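Maltose-binding protein MalE1 (Thermotoga maritima, PDB 6DTU) binds maltotetraose and probably serves as the periplasmic maltodextrin-binding component of a sugar transport system. Local coordinates at residues G73-I78 / K100-P105; N93-G98 / V261-F266. One frame throughout, in Å; residues are numbered along the deposited sequence. Where two conformers were deposited one is given.

Interaction 1 of 2, residues G73-I78 / K100-P105; sequences GLIEPI and KLYGIP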
# COMPACT_ATOMS: atom_id res chain seq x y z
N GLY A 73 -5.65 -22.05 -2.33
CA GLY A 73 -5.33 -22.68 -3.60
C GLY A 73 -5.65 -21.85 -4.83
O GLY A 73 -5.86 -22.42 -5.91
N LEU A 74 -5.65 -20.52 -4.71
CA LEU A 74 -6.08 -19.68 -5.81
C LEU A 74 -4.96 -19.03 -6.61
O LEU A 74 -5.22 -18.59 -7.73
CB LEU A 74 -7.01 -18.57 -5.30
CG LEU A 74 -8.34 -19.03 -4.72
CD1 LEU A 74 -9.14 -17.82 -4.36
CD2 LEU A 74 -9.10 -19.86 -5.75
N ILE A 75 -3.75 -18.93 -6.08
CA ILE A 75 -2.61 -18.39 -6.83
C ILE A 75 -1.57 -19.49 -6.94
O ILE A 75 -1.44 -20.34 -6.05
CB ILE A 75 -2.02 -17.07 -6.28
CG1 ILE A 75 -1.72 -17.19 -4.78
CG2 ILE A 75 -2.94 -15.89 -6.60
CD1 ILE A 75 -0.99 -16.00 -4.20
N GLU A 76 -0.85 -19.49 -8.07
CA GLU A 76 0.01 -20.58 -8.50
C GLU A 76 1.45 -20.37 -8.03
O GLU A 76 1.98 -19.26 -8.16
CB GLU A 76 -0.01 -20.66 -10.02
CG GLU A 76 0.79 -21.77 -10.64
CD GLU A 76 0.18 -23.16 -10.43
OE1 GLU A 76 -0.96 -23.25 -9.94
OE2 GLU A 76 0.85 -24.16 -10.79
N PRO A 77 2.13 -21.39 -7.50
CA PRO A 77 3.55 -21.22 -7.18
C PRO A 77 4.34 -20.91 -8.45
O PRO A 77 4.04 -21.41 -9.54
CB PRO A 77 3.95 -22.58 -6.61
CG PRO A 77 2.66 -23.22 -6.17
CD PRO A 77 1.64 -22.74 -7.18
N ILE A 78 5.36 -20.07 -8.29
CA ILE A 78 6.22 -19.67 -9.41
C ILE A 78 7.52 -20.45 -9.31
O ILE A 78 8.28 -20.25 -8.34
CB ILE A 78 6.46 -18.16 -9.41
CG1 ILE A 78 5.14 -17.44 -9.68
CG2 ILE A 78 7.50 -17.79 -10.48
CD1 ILE A 78 5.30 -15.95 -9.78
N LYS A 100 7.11 -21.59 -0.78
CA LYS A 100 7.02 -21.40 -2.22
C LYS A 100 6.83 -19.93 -2.55
O LYS A 100 6.27 -19.17 -1.77
CB LYS A 100 5.85 -22.18 -2.80
CG LYS A 100 5.93 -23.70 -2.56
CD LYS A 100 4.73 -24.42 -3.14
CE LYS A 100 4.79 -25.90 -2.84
NZ LYS A 100 3.77 -26.67 -3.61
N LEU A 101 7.31 -19.54 -3.73
CA LEU A 101 7.13 -18.19 -4.22
C LEU A 101 5.80 -18.10 -4.97
O LEU A 101 5.47 -18.98 -5.76
CB LEU A 101 8.26 -17.87 -5.19
CG LEU A 101 8.26 -16.47 -5.80
CD1 LEU A 101 8.51 -15.45 -4.70
CD2 LEU A 101 9.30 -16.37 -6.91
N TYR A 102 5.06 -17.01 -4.72
CA TYR A 102 3.73 -16.83 -5.29
C TYR A 102 3.58 -15.53 -6.08
O TYR A 102 2.47 -15.21 -6.51
CB TYR A 102 2.68 -16.90 -4.18
CG TYR A 102 2.40 -18.29 -3.69
CD1 TYR A 102 1.60 -19.15 -4.42
CD2 TYR A 102 2.95 -18.75 -2.51
CE1 TYR A 102 1.33 -20.44 -3.98
CE2 TYR A 102 2.70 -20.03 -2.06
CZ TYR A 102 1.89 -20.88 -2.81
OH TYR A 102 1.63 -22.16 -2.35
N GLY A 103 4.65 -14.79 -6.31
CA GLY A 103 4.51 -13.62 -7.15
C GLY A 103 5.84 -13.08 -7.59
O GLY A 103 6.88 -13.37 -6.99
N ILE A 104 5.80 -12.27 -8.63
CA ILE A 104 6.96 -11.51 -9.07
C ILE A 104 6.81 -10.08 -8.58
O ILE A 104 5.93 -9.34 -9.07
CB ILE A 104 7.16 -11.59 -10.59
CG1 ILE A 104 7.38 -13.05 -11.03
CG2 ILE A 104 8.39 -10.79 -11.01
CD1 ILE A 104 8.10 -13.23 -12.35
N PRO A 105 7.61 -9.63 -7.61
CA PRO A 105 7.48 -8.27 -7.08
C PRO A 105 8.11 -7.26 -8.02
O PRO A 105 9.15 -7.49 -8.63
CB PRO A 105 8.30 -8.34 -5.78
CG PRO A 105 9.36 -9.38 -6.10
CD PRO A 105 8.71 -10.38 -6.98
O HOH W 1 1.14 -16.68 -8.27
O HOH W 2 8.04 -21.56 -5.85

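Interaction 2 of 2, residues N93-G98 / V261-F266; sequences NAFSYG and VGVQGF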
# COMPACT_ATOMS: atom_id res chain seq x y z
N ASN A 93 10.58 -12.79 -0.62
CA ASN A 93 10.04 -13.42 0.57
C ASN A 93 8.70 -12.82 0.96
O ASN A 93 7.85 -13.54 1.51
CB ASN A 93 11.04 -13.36 1.73
CG ASN A 93 12.27 -14.25 1.50
OD1 ASN A 93 12.22 -15.23 0.76
ND2 ASN A 93 13.38 -13.89 2.15
N ALA A 94 8.47 -11.53 0.68
CA ALA A 94 7.15 -10.94 0.94
C ALA A 94 6.09 -11.62 0.11
O ALA A 94 4.94 -11.73 0.54
CB ALA A 94 7.14 -9.42 0.67
N PHE A 95 6.47 -12.13 -1.06
CA PHE A 95 5.56 -12.85 -1.94
C PHE A 95 5.68 -14.36 -1.82
O PHE A 95 5.18 -15.09 -2.68
CB PHE A 95 5.75 -12.39 -3.38
CG PHE A 95 4.89 -11.22 -3.70
CD1 PHE A 95 3.57 -11.42 -4.09
CD2 PHE A 95 5.38 -9.93 -3.61
CE1 PHE A 95 2.75 -10.35 -4.36
CE2 PHE A 95 4.55 -8.82 -3.87
CZ PHE A 95 3.22 -9.05 -4.25
N SER A 96 6.29 -14.83 -0.74
CA SER A 96 6.47 -16.25 -0.49
C SER A 96 5.65 -16.70 0.71
O SER A 96 5.44 -15.94 1.65
CB SER A 96 7.95 -16.54 -0.27
OG SER A 96 8.67 -16.26 -1.47
N TYR A 97 5.19 -17.95 0.66
CA TYR A 97 4.40 -18.50 1.76
C TYR A 97 4.51 -20.02 1.73
O TYR A 97 4.46 -20.63 0.66
CB TYR A 97 2.93 -18.08 1.64
CG TYR A 97 2.07 -18.54 2.81
CD1 TYR A 97 1.97 -17.77 3.97
CD2 TYR A 97 1.41 -19.76 2.77
CE1 TYR A 97 1.21 -18.20 5.04
CE2 TYR A 97 0.66 -20.19 3.83
CZ TYR A 97 0.55 -19.41 4.96
OH TYR A 97 -0.20 -19.87 6.01
N GLY A 98 4.69 -20.61 2.92
CA GLY A 98 4.80 -22.06 3.03
C GLY A 98 5.91 -22.67 2.19
O GLY A 98 5.77 -23.80 1.70
N VAL A 261 5.05 -1.30 5.50
CA VAL A 261 5.81 -1.50 4.27
C VAL A 261 5.09 -2.54 3.42
O VAL A 261 4.72 -3.61 3.92
CB VAL A 261 7.27 -1.86 4.56
CG1 VAL A 261 8.01 -2.29 3.29
CG2 VAL A 261 7.95 -0.67 5.22
N GLY A 262 4.83 -2.21 2.16
CA GLY A 262 4.13 -3.11 1.25
C GLY A 262 5.00 -3.43 0.05
O GLY A 262 5.85 -2.64 -0.34
N VAL A 263 4.79 -4.62 -0.52
CA VAL A 263 5.45 -5.01 -1.76
C VAL A 263 4.36 -5.29 -2.79
O VAL A 263 3.37 -5.95 -2.47
CB VAL A 263 6.39 -6.21 -1.57
CG1 VAL A 263 7.17 -6.46 -2.84
CG2 VAL A 263 7.34 -5.95 -0.40
N GLN A 264 4.50 -4.72 -3.98
CA GLN A 264 3.54 -4.88 -5.07
C GLN A 264 4.13 -5.85 -6.08
O GLN A 264 5.34 -5.84 -6.32
CB GLN A 264 3.28 -3.54 -5.77
CG GLN A 264 2.61 -2.47 -4.91
CD GLN A 264 1.13 -2.70 -4.77
OE1 GLN A 264 0.47 -3.23 -5.67
NE2 GLN A 264 0.58 -2.30 -3.63
N GLY A 265 3.29 -6.73 -6.64
CA GLY A 265 3.77 -7.77 -7.53
C GLY A 265 2.67 -8.41 -8.34
O GLY A 265 1.48 -8.09 -8.21
N PHE A 266 3.10 -9.33 -9.19
CA PHE A 266 2.25 -10.03 -10.14
C PHE A 266 2.03 -11.45 -9.64
O PHE A 266 3.00 -12.18 -9.40
CB PHE A 266 2.95 -10.08 -11.50
CG PHE A 266 3.20 -8.73 -12.14
CD1 PHE A 266 2.32 -8.23 -13.10
CD2 PHE A 266 4.31 -7.95 -11.79
CE1 PHE A 266 2.53 -6.97 -13.71
CE2 PHE A 266 4.52 -6.68 -12.39
CZ PHE A 266 3.63 -6.20 -13.35

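Interaction 1 of 2, residues G73-I78 / K100-P105
Ile-78 and Leu-101 share the one direct hydrogen bond between the two segments: Ile-78 N reaches Leu-101 O at 2.8 Å, nearly straight (166° at the hydrogen). The same oxygen takes a CA-H...O contact from Pro-77, whose own nitrogen has no hydrogen to offer. Water extends the polar pairing at two places. One molecule donates to Ile-78 O and accepts from Leu-101 N, so the two residues are tied a second time; another lies between Glu-76 O and Tyr-102 O.

The remaining contacts between the segments are mostly apolar. Pro-77 lies alongside both Tyr-102 and Lys-100: its CG is 3.8 Å from Tyr-102 CE1, and the extended lysine sets its CD methylene beside the proline ring, so that the apolar part of a long chain packs while its ammonium can stay near solvent. The ring of Tyr-102 meets Ile-75 O with its edge, CE1 at 3.5 Å. With CG1 of Ile-75 set between its backbone N and carbonyl carbon (chi1 52°), CD1 is carried to 3.8 Å from Tyr-102 CB. Ile-78 sends CD1 to 3.6 Å from Gly-103 CA and also against Ile-104 CG1. Outside the pair, Glu-76 forms a salt bridge with Lys-275. Here an irregular loop following helix 66-71 packs on the start of strand 100-109 in a solute-binding-protein fold.

Interaction 2 of 2, residues N93-G98 / V261-F266
Phe-95, the first residue past helix 89-94, reaches to strand 260-268, and its ring makes most of this contact. From CB the side chain leaves toward the strand, and CG continues in that direction. On one flank of the ring CD2 is 4.0 Å from Val-263 CG1, and CE2, one atom further out, closes to 3.7 Å from the same methyl, which sits at the ring edge, in its plane. CE2 also approaches the backbone, lying 3.4 Å from Val-263 O. The tip, CZ, comes to 3.3 Å from Gly-265 N and 3.6 Å from Gly-265 CA.

Glycine suits this last position because a CB there would point toward the phenylalanine and run into CZ. Val-263 divides its two methyls between neighbours: CG1 is anti to the backbone N (chi1 -173°) and faces Phe-95, whereas CG2 lies 3.6 Å from Ala-94 CB. The small alanine lets the last turn of the helix come close to the valine. Cutting Phe-95 back to an alanine removes the ring, and this is likely to open a gap beside Gly-265 and leave Val-263 CG1 without its aromatic neighbour.

No hydrogen bond joins the two segments, so they meet by packing alone. Val-66 of helix 66-71 and His-63 also touch the phenylalanine. On the strand, Gln-264 points away from this apolar patch: it touches bound glucose units of the glycan, and its NE2 is hydrogen-bonded to Glu-109. Neighbouring residues of strand 260-268 thus serve two purposes, Val-263 and Gly-265 receiving Ala-94 and Phe-95 at the helix end while Gln-264 belongs to the ligand pocket of this periplasmic sugar-binding protein.

Interaction 2 is a buried contact, whereas interaction 1 is only partly buried and reaches solvent at Lys-100. Their chemistry differs accordingly: interaction 1 mixes direct and water-mediated backbone links with apolar packing, while interaction 2 joins its segments through apolar side chains and backbone alone. Both reach the same mixed sheet, interaction 1 through strand 100-109, interaction 2 through strands 96-97 and 260-268, both antiparallel neighbours of 100-109. Backbone hydrogen bonds probably connect them directly, from Tyr-102 N to Phe-95 O (2.8 Å) and from Phe-266 N to Ile-104 O (2.8 Å). Interaction 2 includes a residue of the sugar pocket, but at interaction 1 the side chain of Ile-75 remains about 12 Å from bound glucose.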